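Local structure of 5-carboxyvanillate decarboxylase (Sphingomonas paucimobilis, 4L6D) at residues S30-L35 with H174-S179; L76-V81 with V142-T147; I269-V274 with E290-A295; A278-S283 with R311-P316. The protein probably removes a carboxyl group from 5-carboxyvanillate to give vanillate, as a manganese-binding member of the amidohydrolase superfamily. One frame throughout, in Å; residues are numbered along the deposited sequence.

Contact 1: residues S30-L35 with H174-S179; sequences SLDMIL and HPRAPS. With MN (manganese (II) ion), chain I; VNL (4-hydroxy-3-methoxybenzoate), chain J.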
loop_
_atom_site.group_PDB
_atom_site.type_symbol
_atom_site.label_atom_id
_atom_site.label_comp_id
_atom_site.label_asym_id
_atom_site.label_seq_id
_atom_site.Cartn_x
_atom_site.Cartn_y
_atom_site.Cartn_z
ATOM N N SER A 30 -2.639 18.407 -12.449
ATOM C CA SER A 30 -1.981 17.157 -12.064
ATOM C C SER A 30 -1.192 17.335 -10.774
ATOM O O SER A 30 -0.533 18.351 -10.589
ATOM C CB SER A 30 -1.035 16.685 -13.167
ATOM O OG SER A 30 -0.318 15.529 -12.747
ATOM N N LEU A 31 -1.245 16.340 -9.891
ATOM C CA LEU A 31 -0.519 16.414 -8.631
ATOM C C LEU A 31 0.997 16.446 -8.850
ATOM O O LEU A 31 1.740 16.879 -7.974
ATOM C CB LEU A 31 -0.922 15.270 -7.693
ATOM C CG LEU A 31 -0.463 15.359 -6.233
ATOM C CD1 LEU A 31 -1.102 16.521 -5.509
ATOM C CD2 LEU A 31 -0.802 14.059 -5.533
ATOM N N ASP A 32 1.457 16.019 -10.026
ATOM C CA ASP A 32 2.878 16.137 -10.347
ATOM C C ASP A 32 3.350 17.576 -10.443
ATOM O O ASP A 32 4.549 17.821 -10.444
ATOM C CB ASP A 32 3.231 15.405 -11.635
ATOM C CG ASP A 32 3.205 13.916 -11.460
ATOM O OD1 ASP A 32 4.125 13.368 -10.805
ATOM O OD2 ASP A 32 2.250 13.291 -11.948
ATOM N N MET A 33 2.424 18.527 -10.544
ATOM C CA MET A 33 2.816 19.939 -10.604
ATOM C C MET A 33 3.546 20.412 -9.349
ATOM O O MET A 33 4.277 21.399 -9.406
ATOM C CB MET A 33 1.623 20.848 -10.926
ATOM C CG MET A 33 1.096 20.657 -12.351
ATOM S SD MET A 33 2.252 21.154 -13.649
ATOM C CE MET A 33 2.090 22.939 -13.546
ATOM N N ILE A 34 3.365 19.710 -8.226
ATOM C CA ILE A 34 4.113 20.043 -7.019
ATOM C C ILE A 34 5.610 19.817 -7.264
ATOM O O ILE A 34 6.406 20.742 -7.119
ATOM C CB ILE A 34 3.607 19.255 -5.783
ATOM C CG1 ILE A 34 2.164 19.656 -5.458
ATOM C CG2 ILE A 34 4.512 19.506 -4.587
ATOM C CD1 ILE A 34 1.514 18.849 -4.328
ATOM N N LEU A 35 5.978 18.600 -7.654
ATOM C CA LEU A 35 7.350 18.294 -8.064
ATOM C C LEU A 35 7.824 19.227 -9.177
ATOM O O LEU A 35 8.929 19.776 -9.120
ATOM C CB LEU A 35 7.434 16.851 -8.572
ATOM C CG LEU A 35 8.706 16.469 -9.327
ATOM C CD1 LEU A 35 9.862 16.371 -8.358
ATOM C CD2 LEU A 35 8.511 15.168 -10.089
ATOM N N HIS A 174 8.156 3.187 -13.017
ATOM C CA HIS A 174 8.603 4.094 -11.968
ATOM C C HIS A 174 7.390 4.865 -11.453
ATOM O O HIS A 174 6.398 4.991 -12.157
ATOM C CB HIS A 174 9.622 5.046 -12.599
ATOM C CG HIS A 174 10.311 5.947 -11.625
ATOM N ND1 HIS A 174 9.762 7.134 -11.186
ATOM C CD2 HIS A 174 11.505 5.831 -11.001
ATOM C CE1 HIS A 174 10.591 7.711 -10.338
ATOM N NE2 HIS A 174 11.657 6.941 -10.206
ATOM N N PRO A 175 7.444 5.388 -10.220
ATOM C CA PRO A 175 6.303 6.205 -9.783
ATOM C C PRO A 175 6.161 7.564 -10.485
ATOM O O PRO A 175 7.062 8.079 -11.147
ATOM C CB PRO A 175 6.580 6.437 -8.285
ATOM C CG PRO A 175 7.518 5.322 -7.902
ATOM C CD PRO A 175 8.356 5.062 -9.109
ATOM N N ARG A 176 4.971 8.126 -10.338
ATOM C CA ARG A 176 4.773 9.571 -10.408
ATOM C C ARG A 176 3.724 9.856 -9.340
ATOM O O ARG A 176 3.297 8.950 -8.628
ATOM C CB ARG A 176 4.339 10.034 -11.809
ATOM C CG ARG A 176 3.038 9.408 -12.292
ATOM C CD ARG A 176 2.648 9.882 -13.676
ATOM N NE ARG A 176 2.248 11.284 -13.695
ATOM C CZ ARG A 176 1.665 11.868 -14.734
ATOM N NH1 ARG A 176 1.445 11.165 -15.840
ATOM N NH2 ARG A 176 1.318 13.149 -14.670
ATOM N N ALA A 177 3.320 11.108 -9.204
ATOM C CA ALA A 177 2.330 11.434 -8.189
ATOM C C ALA A 177 0.982 10.772 -8.494
ATOM O O ALA A 177 0.639 10.550 -9.665
ATOM C CB ALA A 177 2.163 12.953 -8.083
ATOM N N PRO A 178 0.212 10.464 -7.437
ATOM C CA PRO A 178 -1.166 9.983 -7.575
ATOM C C PRO A 178 -1.960 10.694 -8.676
ATOM O O PRO A 178 -1.971 11.925 -8.746
ATOM C CB PRO A 178 -1.756 10.285 -6.206
ATOM C CG PRO A 178 -0.583 10.018 -5.275
ATOM C CD PRO A 178 0.642 10.484 -6.024
ATOM N N SER A 179 -2.625 9.904 -9.515
ATOM C CA SER A 179 -3.449 10.435 -10.600
ATOM C C SER A 179 -4.658 11.177 -10.060
ATOM O O SER A 179 -4.936 11.165 -8.857
ATOM C CB SER A 179 -3.953 9.302 -11.496
ATOM O OG SER A 179 -5.047 8.636 -10.877
HETATM MN MN MN I . 13.234 7.153 -8.688
HETATM C C1 VNL J . 11.844 12.036 -5.709
HETATM C CO1 VNL J . 12.405 10.825 -5.281
HETATM C CO2 VNL J . 11.477 12.235 -7.054
HETATM C CM1 VNL J . 12.619 9.780 -6.199
HETATM C CM2 VNL J . 11.668 11.209 -7.977
HETATM O OM VNL J . 11.342 11.309 -9.305
HETATM C CZ VNL J . 12.265 9.944 -7.537
HETATM C CC VNL J . 11.661 13.155 -4.717
HETATM C CV VNL J . 10.741 12.514 -9.815
HETATM O O1 VNL J . 12.242 13.121 -3.599
HETATM O O2 VNL J . 10.973 14.146 -5.058
HETATM O O3 VNL J . 12.726 9.129 -8.533
HETATM O O HOH W 1 -2.976 14.099 -10.118
HETATM O O HOH W 2 -0.208 12.712 -11.222
HETATM O O HOH W 3 14.785 7.308 -10.232
#

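Contact 2: residues L76-V81 with V142-T147; sequences LTAPGV and VINSHT. With VNL (4-hydroxy-3-methoxybenzoate), chain J.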
loop_
_atom_site.group_PDB
_atom_site.type_symbol
_atom_site.label_atom_id
_atom_site.label_comp_id
_atom_site.label_asym_id
_atom_site.label_seq_id
_atom_site.Cartn_x
_atom_site.Cartn_y
_atom_site.Cartn_z
ATOM N N LEU A 76 15.127 8.474 -17.803
ATOM C CA LEU A 76 14.603 9.830 -17.750
ATOM C C LEU A 76 13.669 9.968 -16.546
ATOM O O LEU A 76 12.736 9.188 -16.370
ATOM C CB LEU A 76 13.874 10.181 -19.046
ATOM C CG LEU A 76 13.177 11.546 -19.007
ATOM C CD1 LEU A 76 14.202 12.671 -18.944
ATOM C CD2 LEU A 76 12.261 11.735 -20.226
ATOM N N THR A 77 13.941 10.977 -15.726
ATOM C CA THR A 77 13.292 11.133 -14.430
ATOM C C THR A 77 11.797 11.377 -14.585
ATOM O O THR A 77 11.357 11.964 -15.574
ATOM C CB THR A 77 13.959 12.287 -13.649
ATOM O OG1 THR A 77 13.468 12.303 -12.307
ATOM C CG2 THR A 77 13.709 13.638 -14.320
ATOM N N ALA A 78 11.016 10.897 -13.620
ATOM C CA ALA A 78 9.591 11.182 -13.603
ATOM C C ALA A 78 9.395 12.703 -13.587
ATOM O O ALA A 78 10.185 13.432 -12.980
ATOM C CB ALA A 78 8.953 10.552 -12.368
ATOM N N PRO A 79 8.340 13.200 -14.251
ATOM C CA PRO A 79 7.258 12.481 -14.932
ATOM C C PRO A 79 7.534 12.137 -16.395
ATOM O O PRO A 79 6.591 11.921 -17.160
ATOM C CB PRO A 79 6.104 13.483 -14.850
ATOM C CG PRO A 79 6.797 14.809 -15.000
ATOM C CD PRO A 79 8.112 14.658 -14.256
ATOM N N GLY A 80 8.804 12.054 -16.774
ATOM C CA GLY A 80 9.155 11.716 -18.142
ATOM C C GLY A 80 8.564 12.704 -19.124
ATOM O O GLY A 80 8.659 13.919 -18.910
ATOM N N VAL A 81 7.960 12.185 -20.192
ATOM C CA VAL A 81 7.314 13.017 -21.202
ATOM C C VAL A 81 5.799 12.918 -21.132
ATOM O O VAL A 81 5.094 13.385 -22.028
ATOM C CB VAL A 81 7.766 12.646 -22.645
ATOM C CG1 VAL A 81 9.281 12.804 -22.791
ATOM C CG2 VAL A 81 7.322 11.230 -23.015
ATOM N N VAL A 142 11.377 2.567 -19.543
ATOM C CA VAL A 142 10.854 3.151 -18.310
ATOM C C VAL A 142 9.636 4.000 -18.638
ATOM O O VAL A 142 9.582 4.678 -19.672
ATOM C CB VAL A 142 11.925 3.995 -17.561
ATOM C CG1 VAL A 142 12.433 5.149 -18.423
ATOM C CG2 VAL A 142 11.388 4.528 -16.225
ATOM N N ILE A 143 8.646 3.923 -17.764
ATOM C CA ILE A 143 7.473 4.781 -17.840
ATOM C C ILE A 143 7.063 5.098 -16.396
ATOM O O ILE A 143 7.341 4.314 -15.483
ATOM C CB ILE A 143 6.330 4.114 -18.658
ATOM C CG1 ILE A 143 5.387 5.179 -19.236
ATOM C CG2 ILE A 143 5.577 3.092 -17.815
ATOM C CD1 ILE A 143 6.052 6.080 -20.306
ATOM N N ASN A 144 6.423 6.243 -16.181
ATOM C CA ASN A 144 6.105 6.701 -14.825
ATOM C C ASN A 144 4.631 6.590 -14.494
ATOM O O ASN A 144 3.851 7.485 -14.804
ATOM C CB ASN A 144 6.601 8.132 -14.629
ATOM C CG ASN A 144 8.037 8.277 -15.049
ATOM O OD1 ASN A 144 8.942 7.813 -14.345
ATOM N ND2 ASN A 144 8.266 8.849 -16.230
ATOM N N SER A 145 4.275 5.487 -13.842
ATOM C CA SER A 145 2.899 5.082 -13.580
ATOM C C SER A 145 1.896 5.606 -14.622
ATOM O O SER A 145 2.110 5.390 -15.809
ATOM C CB SER A 145 2.494 5.384 -12.140
ATOM O OG SER A 145 1.411 4.553 -11.774
ATOM N N HIS A 146 0.854 6.318 -14.202
ATOM C CA HIS A 146 -0.272 6.626 -15.081
ATOM C C HIS A 146 0.065 7.540 -16.254
ATOM O O HIS A 146 1.030 8.293 -16.215
ATOM C CB HIS A 146 -1.436 7.231 -14.283
ATOM C CG HIS A 146 -1.298 8.697 -14.002
ATOM N ND1 HIS A 146 -1.720 9.669 -14.887
ATOM C CD2 HIS A 146 -0.793 9.358 -12.932
ATOM C CE1 HIS A 146 -1.487 10.864 -14.370
ATOM N NE2 HIS A 146 -0.919 10.703 -13.187
ATOM N N THR A 147 -0.747 7.458 -17.300
ATOM C CA THR A 147 -0.748 8.475 -18.343
ATOM C C THR A 147 -2.174 8.945 -18.561
ATOM O O THR A 147 -3.089 8.131 -18.700
ATOM C CB THR A 147 -0.165 7.956 -19.674
ATOM O OG1 THR A 147 1.165 7.479 -19.448
ATOM C CG2 THR A 147 -0.124 9.079 -20.727
HETATM C C1 VNL J . 11.844 12.036 -5.709
HETATM C CO1 VNL J . 12.405 10.825 -5.281
HETATM C CO2 VNL J . 11.477 12.235 -7.054
HETATM C CM1 VNL J . 12.619 9.780 -6.199
HETATM C CM2 VNL J . 11.668 11.209 -7.977
HETATM O OM VNL J . 11.342 11.309 -9.305
HETATM C CZ VNL J . 12.265 9.944 -7.537
HETATM C CC VNL J . 11.661 13.155 -4.717
HETATM C CV VNL J . 10.741 12.514 -9.815
HETATM O O1 VNL J . 12.242 13.121 -3.599
HETATM O O2 VNL J . 10.973 14.146 -5.058
HETATM O O3 VNL J . 12.726 9.129 -8.533
HETATM O O HOH W 4 11.729 7.655 -14.219
HETATM O O HOH W 5 10.552 8.655 -17.960
#

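Contact 3: residues I269-V274 with E290-A295; sequences ITTSGV and ENVMWA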
loop_
_atom_site.group_PDB
_atom_site.type_symbol
_atom_site.label_atom_id
_atom_site.label_comp_id
_atom_site.label_asym_id
_atom_site.label_seq_id
_atom_site.Cartn_x
_atom_site.Cartn_y
_atom_site.Cartn_z
ATOM N N ILE A 269 11.673 -6.798 -8.833
ATOM C CA ILE A 269 11.644 -5.600 -8.002
ATOM C C ILE A 269 13.039 -5.051 -7.772
ATOM O O ILE A 269 14.031 -5.753 -7.962
ATOM C CB ILE A 269 10.946 -5.841 -6.627
ATOM C CG1 ILE A 269 11.805 -6.704 -5.694
ATOM C CG2 ILE A 269 9.590 -6.500 -6.830
ATOM C CD1 ILE A 269 11.311 -6.680 -4.251
ATOM N N THR A 270 13.104 -3.787 -7.363
ATOM C CA THR A 270 14.362 -3.210 -6.898
ATOM C C THR A 270 14.222 -2.654 -5.498
ATOM O O THR A 270 13.108 -2.445 -5.009
ATOM C CB THR A 270 14.932 -2.110 -7.820
ATOM O OG1 THR A 270 14.390 -0.836 -7.443
ATOM C CG2 THR A 270 14.647 -2.400 -9.301
ATOM N N THR A 271 15.367 -2.400 -4.873
ATOM C CA THR A 271 15.423 -1.927 -3.493
ATOM C C THR A 271 15.501 -0.407 -3.367
ATOM O O THR A 271 15.783 0.086 -2.283
ATOM C CB THR A 271 16.651 -2.514 -2.767
ATOM O OG1 THR A 271 17.842 -2.008 -3.375
ATOM C CG2 THR A 271 16.657 -4.052 -2.865
ATOM N N SER A 272 15.278 0.329 -4.458
ATOM C CA SER A 272 15.378 1.794 -4.396
ATOM C C SER A 272 14.582 2.357 -3.228
ATOM O O SER A 272 13.410 2.034 -3.047
ATOM C CB SER A 272 14.875 2.426 -5.693
ATOM O OG SER A 272 13.591 1.926 -6.014
ATOM N N GLY A 273 15.215 3.190 -2.413
ATOM C CA GLY A 273 14.493 3.844 -1.332
ATOM C C GLY A 273 14.009 2.969 -0.195
ATOM O O GLY A 273 13.268 3.447 0.663
ATOM N N VAL A 274 14.419 1.702 -0.176
ATOM C CA VAL A 274 14.035 0.775 0.892
ATOM C C VAL A 274 15.276 0.016 1.340
ATOM O O VAL A 274 15.480 -1.161 1.011
ATOM C CB VAL A 274 12.913 -0.195 0.463
ATOM C CG1 VAL A 274 12.479 -1.084 1.640
ATOM C CG2 VAL A 274 11.724 0.601 -0.083
ATOM N N GLU A 290 16.314 -14.435 -7.636
ATOM C CA GLU A 290 16.461 -13.948 -9.011
ATOM C C GLU A 290 15.597 -12.724 -9.306
ATOM O O GLU A 290 15.796 -12.074 -10.323
ATOM C CB GLU A 290 16.123 -15.054 -10.012
ATOM C CG GLU A 290 17.120 -16.179 -10.056
ATOM C CD GLU A 290 16.573 -17.378 -10.808
ATOM O OE1 GLU A 290 15.617 -18.011 -10.303
ATOM O OE2 GLU A 290 17.086 -17.672 -11.907
ATOM N N ASN A 291 14.655 -12.397 -8.419
ATOM C CA ASN A 291 13.677 -11.345 -8.712
ATOM C C ASN A 291 13.893 -10.036 -7.950
ATOM O O ASN A 291 13.031 -9.159 -7.965
ATOM C CB ASN A 291 12.259 -11.849 -8.442
ATOM C CG ASN A 291 11.648 -12.565 -9.639
ATOM O OD1 ASN A 291 12.203 -12.554 -10.737
ATOM N ND2 ASN A 291 10.481 -13.162 -9.437
ATOM N N VAL A 292 15.038 -9.904 -7.288
ATOM C CA VAL A 292 15.336 -8.697 -6.525
ATOM C C VAL A 292 16.628 -8.057 -7.005
ATOM O O VAL A 292 17.663 -8.712 -7.047
ATOM C CB VAL A 292 15.452 -8.995 -5.016
ATOM C CG1 VAL A 292 15.627 -7.694 -4.230
ATOM C CG2 VAL A 292 14.226 -9.768 -4.530
ATOM N N MET A 293 16.563 -6.767 -7.326
ATOM C CA MET A 293 17.723 -6.011 -7.793
ATOM C C MET A 293 18.010 -4.830 -6.891
ATOM O O MET A 293 17.110 -4.258 -6.294
ATOM C CB MET A 293 17.474 -5.488 -9.202
ATOM C CG MET A 293 17.424 -6.589 -10.235
ATOM S SD MET A 293 16.980 -5.997 -11.880
ATOM C CE MET A 293 15.213 -5.762 -11.718
ATOM N N TRP A 294 19.278 -4.450 -6.820
ATOM C CA TRP A 294 19.677 -3.281 -6.056
ATOM C C TRP A 294 19.514 -1.991 -6.866
ATOM O O TRP A 294 19.632 -1.986 -8.096
ATOM C CB TRP A 294 21.125 -3.482 -5.596
ATOM C CG TRP A 294 21.716 -2.327 -4.852
ATOM C CD1 TRP A 294 21.429 -1.936 -3.579
ATOM C CD2 TRP A 294 22.702 -1.420 -5.347
ATOM N NE1 TRP A 294 22.179 -0.825 -3.249
ATOM C CE2 TRP A 294 22.977 -0.500 -4.319
ATOM C CE3 TRP A 294 23.394 -1.308 -6.567
ATOM C CZ2 TRP A 294 23.906 0.527 -4.471
ATOM C CZ3 TRP A 294 24.310 -0.289 -6.717
ATOM C CH2 TRP A 294 24.561 0.615 -5.671
ATOM N N ALA A 295 19.241 -0.892 -6.163
ATOM C CA ALA A 295 19.179 0.433 -6.781
ATOM C C ALA A 295 19.523 1.493 -5.741
ATOM O O ALA A 295 19.576 1.189 -4.549
ATOM C CB ALA A 295 17.793 0.705 -7.373
HETATM O O HOH W 6 18.827 0.220 -2.039
#

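Contact 4: residues A278-S283 with R311-P316; sequences AALRYS and RTAPIP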
loop_
_atom_site.group_PDB
_atom_site.type_symbol
_atom_site.label_atom_id
_atom_site.label_comp_id
_atom_site.label_asym_id
_atom_site.label_seq_id
_atom_site.Cartn_x
_atom_site.Cartn_y
_atom_site.Cartn_z
ATOM N N ALA A 278 15.614 -6.312 6.573
ATOM C CA ALA A 278 14.448 -7.143 6.866
ATOM C C ALA A 278 13.519 -7.234 5.666
ATOM O O ALA A 278 13.004 -8.310 5.357
ATOM C CB ALA A 278 13.683 -6.596 8.075
ATOM N N ALA A 279 13.284 -6.103 5.002
ATOM C CA ALA A 279 12.403 -6.088 3.841
ATOM C C ALA A 279 13.070 -6.814 2.679
ATOM O O ALA A 279 12.401 -7.463 1.875
ATOM C CB ALA A 279 12.051 -4.652 3.435
ATOM N N LEU A 280 14.392 -6.691 2.591
ATOM C CA LEU A 280 15.149 -7.378 1.536
ATOM C C LEU A 280 15.040 -8.887 1.727
ATOM O O LEU A 280 14.759 -9.622 0.768
ATOM C CB LEU A 280 16.626 -6.959 1.559
ATOM C CG LEU A 280 17.565 -7.742 0.630
ATOM C CD1 LEU A 280 17.140 -7.568 -0.818
ATOM C CD2 LEU A 280 19.013 -7.302 0.818
ATOM N N ARG A 281 15.258 -9.346 2.959
ATOM C CA ARG A 281 15.141 -10.764 3.286
ATOM C C ARG A 281 13.744 -11.316 2.989
ATOM O O ARG A 281 13.610 -12.404 2.421
ATOM C CB ARG A 281 15.505 -11.003 4.756
ATOM C CG ARG A 281 16.993 -11.175 5.007
ATOM C CD ARG A 281 17.300 -11.456 6.483
ATOM N NE ARG A 281 17.626 -10.242 7.233
ATOM C CZ ARG A 281 16.808 -9.643 8.095
ATOM N NH1 ARG A 281 17.193 -8.537 8.724
ATOM N NH2 ARG A 281 15.606 -10.150 8.336
ATOM N N TYR A 282 12.710 -10.566 3.371
ATOM C CA TYR A 282 11.326 -10.950 3.104
ATOM C C TYR A 282 11.092 -11.105 1.587
ATOM O O TYR A 282 10.498 -12.085 1.120
ATOM C CB TYR A 282 10.345 -9.908 3.693
ATOM C CG TYR A 282 8.931 -10.171 3.215
ATOM C CD1 TYR A 282 8.096 -11.040 3.909
ATOM C CD2 TYR A 282 8.459 -9.613 2.029
ATOM C CE1 TYR A 282 6.832 -11.331 3.448
ATOM C CE2 TYR A 282 7.198 -9.905 1.553
ATOM C CZ TYR A 282 6.391 -10.764 2.261
ATOM O OH TYR A 282 5.134 -11.075 1.799
ATOM N N SER A 283 11.575 -10.138 0.816
ATOM C CA SER A 283 11.348 -10.141 -0.627
ATOM C C SER A 283 12.050 -11.304 -1.319
ATOM O O SER A 283 11.469 -11.967 -2.189
ATOM C CB SER A 283 11.776 -8.806 -1.239
ATOM O OG SER A 283 10.979 -7.775 -0.674
ATOM N N ARG A 311 26.207 -4.027 0.584
ATOM C CA ARG A 311 27.488 -4.643 0.945
ATOM C C ARG A 311 27.424 -5.358 2.293
ATOM O O ARG A 311 28.179 -6.306 2.538
ATOM C CB ARG A 311 28.628 -3.617 0.961
ATOM C CG ARG A 311 29.065 -3.120 -0.418
ATOM C CD ARG A 311 30.416 -2.421 -0.264
ATOM N NE ARG A 311 30.785 -1.568 -1.395
ATOM C CZ ARG A 311 31.250 -2.015 -2.553
ATOM N NH1 ARG A 311 31.404 -3.321 -2.752
ATOM N NH2 ARG A 311 31.562 -1.150 -3.516
ATOM N N THR A 312 26.547 -4.888 3.175
ATOM C CA THR A 312 26.431 -5.477 4.501
ATOM C C THR A 312 25.200 -6.370 4.665
ATOM O O THR A 312 24.899 -6.786 5.786
ATOM C CB THR A 312 26.375 -4.406 5.602
ATOM O OG1 THR A 312 25.205 -3.592 5.411
ATOM C CG2 THR A 312 27.627 -3.532 5.566
ATOM N N ALA A 313 24.499 -6.679 3.577
ATOM C CA ALA A 313 23.269 -7.468 3.704
ATOM C C ALA A 313 23.570 -8.874 4.247
ATOM O O ALA A 313 24.528 -9.528 3.808
ATOM C CB ALA A 313 22.552 -7.549 2.388
ATOM N N PRO A 314 22.752 -9.343 5.204
ATOM C CA PRO A 314 22.981 -10.643 5.841
ATOM C C PRO A 314 22.412 -11.779 4.994
ATOM O O PRO A 314 21.450 -12.459 5.367
ATOM C CB PRO A 314 22.245 -10.506 7.175
ATOM C CG PRO A 314 21.144 -9.559 6.885
ATOM C CD PRO A 314 21.700 -8.571 5.888
ATOM N N ILE A 315 23.032 -11.953 3.832
ATOM C CA ILE A 315 22.665 -12.969 2.859
ATOM C C ILE A 315 23.973 -13.540 2.317
ATOM O O ILE A 315 25.019 -12.892 2.403
ATOM C CB ILE A 315 21.811 -12.367 1.713
ATOM C CG1 ILE A 315 22.576 -11.229 1.025
ATOM C CG2 ILE A 315 20.472 -11.892 2.257
ATOM C CD1 ILE A 315 21.791 -10.497 -0.056
ATOM N N PRO A 316 23.936 -14.766 1.773
ATOM C CA PRO A 316 25.163 -15.382 1.261
ATOM C C PRO A 316 25.749 -14.568 0.114
ATOM O O PRO A 316 25.010 -13.831 -0.541
ATOM C CB PRO A 316 24.681 -16.755 0.765
ATOM C CG PRO A 316 23.460 -17.031 1.575
ATOM C CD PRO A 316 22.794 -15.697 1.751
#

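Contact 1: residues S30-L35 with H174-S179
Asp32 and Arg176 carry the charge of this contact. Arg176 grips the acid side-on, NE and NH2 both bonding Asp32 OD2, at 2.7 Å from NE and 2.9 Å from NH2. That oxygen lies in the guanidinium plane, yet both nitrogens come from the same face of the carboxylate, whose plane is turned 43° from the guanidinium. The bend at chi3 of Arg176 (-69°) brings NE and NH2 round to the acid, while NH1 bonds His146 O. The other carboxylate oxygen, Asp32 OD1, takes a nearly straight bond from Ala177 N (2.9 Å, 169°), on its syn side. Gathering these donors on one carboxylate probably favours its ionised form.

This is where the start of helix 33-40 meets the loop after barrel strand 171-174. Ser30 OG caps the turn into the helix by accepting from Asp32 N, 3.3 Å away.

The apolar part belongs to Leu31: its CB lies 3.9 Å from Ala177 CB, and CD2 meets the ring of Pro178 at CD. Water fills in between the backbones, as water 1 accepts from Leu31 N and appears to donate to Pro178 O.

At the ends of the segments sits the active site. His174 NE2 binds manganese at 2.2 Å, together with Glu8, Asp297, a water and vanillate O3, and Leu35 CD2 rests 3.5 Å from the methoxy carbon CV of the same vanillate.

Contact 2: residues L76-V81 with V142-T147
The flat amide of Asn144 has the bend Ala78-Gly80 laid over one face. Ala78 CB stands 3.4 Å from OD1, and at the nitrogen end of the same face Gly80 N comes to 3.3 Å from ND2, two donors that pack without bonding. Beyond the polar ends, close to the amide plane, sit two waters. Water 4 donates to Asn144 OD1 at 2.8 Å, water 5 accepts from Asn144 ND2 at 2.9 Å, and both donate to Leu76 O.

Gly80 suits this place: a side chain there would run into Asn144 ND2, and its phi is positive. The cis peptide before Pro79 helps fold the bend, and Ala78 O meets vanillate CV at 3.3 Å, so the loop after strand 71-76 lines the pocket of the barrel. Thr77 OG1, also near CV, bonds Tyr300 OH.

A leucine in place of Asn144 would probably leave both waters without their amide partners and break the water bridges from Leu76 O to strand 140-144. Between residues 76-81 and 142-147 themselves the polar link runs through water, and the two waters fit the amide as modelled, one giving a proton to its oxygen and the other taking one from its nitrogen.

Contact 3: residues I269-V274 with E290-A295
Ile269 and Asn291 begin the backbone pairing of two parallel strands: Ile269 N donates to Asn291 O at 2.9 Å, Ile269 O accepts from Met293 N at 2.8 Å, and Thr271 N closes the run on Met293 O. The last of these lies nearly along the C=O axis, although the angle at the hydrogen is only 133°. Two CA-H...O contacts fill the same strip, the closer from Thr270 CA to Met293 O at 3.0 Å.

Side-chain polar bonds carry on where the strands end. Thr271 OG1 sits between its own backbone N and carbonyl carbon (chi1 65°), which turns it to Ala295 N for a weak bond of 3.3 Å; it also pairs with water 6, at 2.8 Å, and that water reaches Ala295 O. A valine here, without the hydroxyl, would probably leave Ala295 N without this weak acceptor and water 6 with one partner fewer. Ser272 OG bonds Glu8, a manganese ligand, and so probably helps place it, while Thr270 OG1 bonds Tyr172 OH.

Among apolar groups, Ile269 and Val292 lie side by side, CG1 to CG2 4.1 Å apart. Thr271 CG2 meets Val292 CG1 at about a right angle between the side chains, and Ser272 CB touches Ala295 CB.

The strands flank helix 277-287 as a beta-alpha-beta unit of the barrel: Ile269 and Val292 face that helix, Met293 packs on helix 317-331, and Trp294 packs on helix 303-311 and pairs through its backbone with Thr7 of strand 5-11.

Contact 4: residues A278-S283 with R311-P316
Ala279 O is gripped twice by Ser283, in the helix whose Leu280 and Arg281 meet Ala313, Pro314 and Ile315. Ser283 N gives the regular helical bond at 3.0 Å and Ser283 OG adds a second at 2.9 Å, the two reaching the oxygen from opposite faces of its carbonyl plane. The hydroxyl is thereby folded back on its own helix.

Across the contact the packing is apolar and light. Leu280 CD2 does the touching: it meets Ala313 CB at 3.9 Å and Ile315 CD1 at 4.3 Å. With CG anti to the backbone N (chi1 172°), the leucine stretches away from the helix to meet them.

Arg281 passes Pro314 at about a right angle, and Pro314 CG comes to the edge of the guanidinium, 3.6 Å from NE. Ala278 CA lies under one face of the same group. The arginine was modelled in two conformers, so its detailed fit to the proline is doubtful. In this conformer NH2 forms a salt bridge with Glu285 of the second subunit.

The loop has its own shape: Pro314 is the centre of an inverse gamma turn, with a weak bond of 2.8 Å from Ile315 N to Ala313 O. This is outer-layer packing of a TIM (beta/alpha)8 barrel, where helix 277-287, beside the subunit interface, lies against the connection from helix 303-311 to helix 317-331.

From the N terminus, contact 1 opens at 30-35 and closes only at 174-179, a long loop within which contact 2 opens and shuts. Those two touch: His174 bonds by backbone to Ile143 and Ser145, joining strands 140-144 and 171-174, and both contacts reach the same vanillate. Farther along, contact 3 closes at 290-295 the loop opened at 269-274, and contact 4 closes at 311-316 the one opened at 278-283, so the two cross. They touch too, Leu280 CD1 packing on Val292 CG1 where helix 277-287 covers its flanking strands. Contact 3 shares the parallel sheet with contact 2, while contact 4 sets helix 277-287 against the loop between helices 303-311 and 317-331.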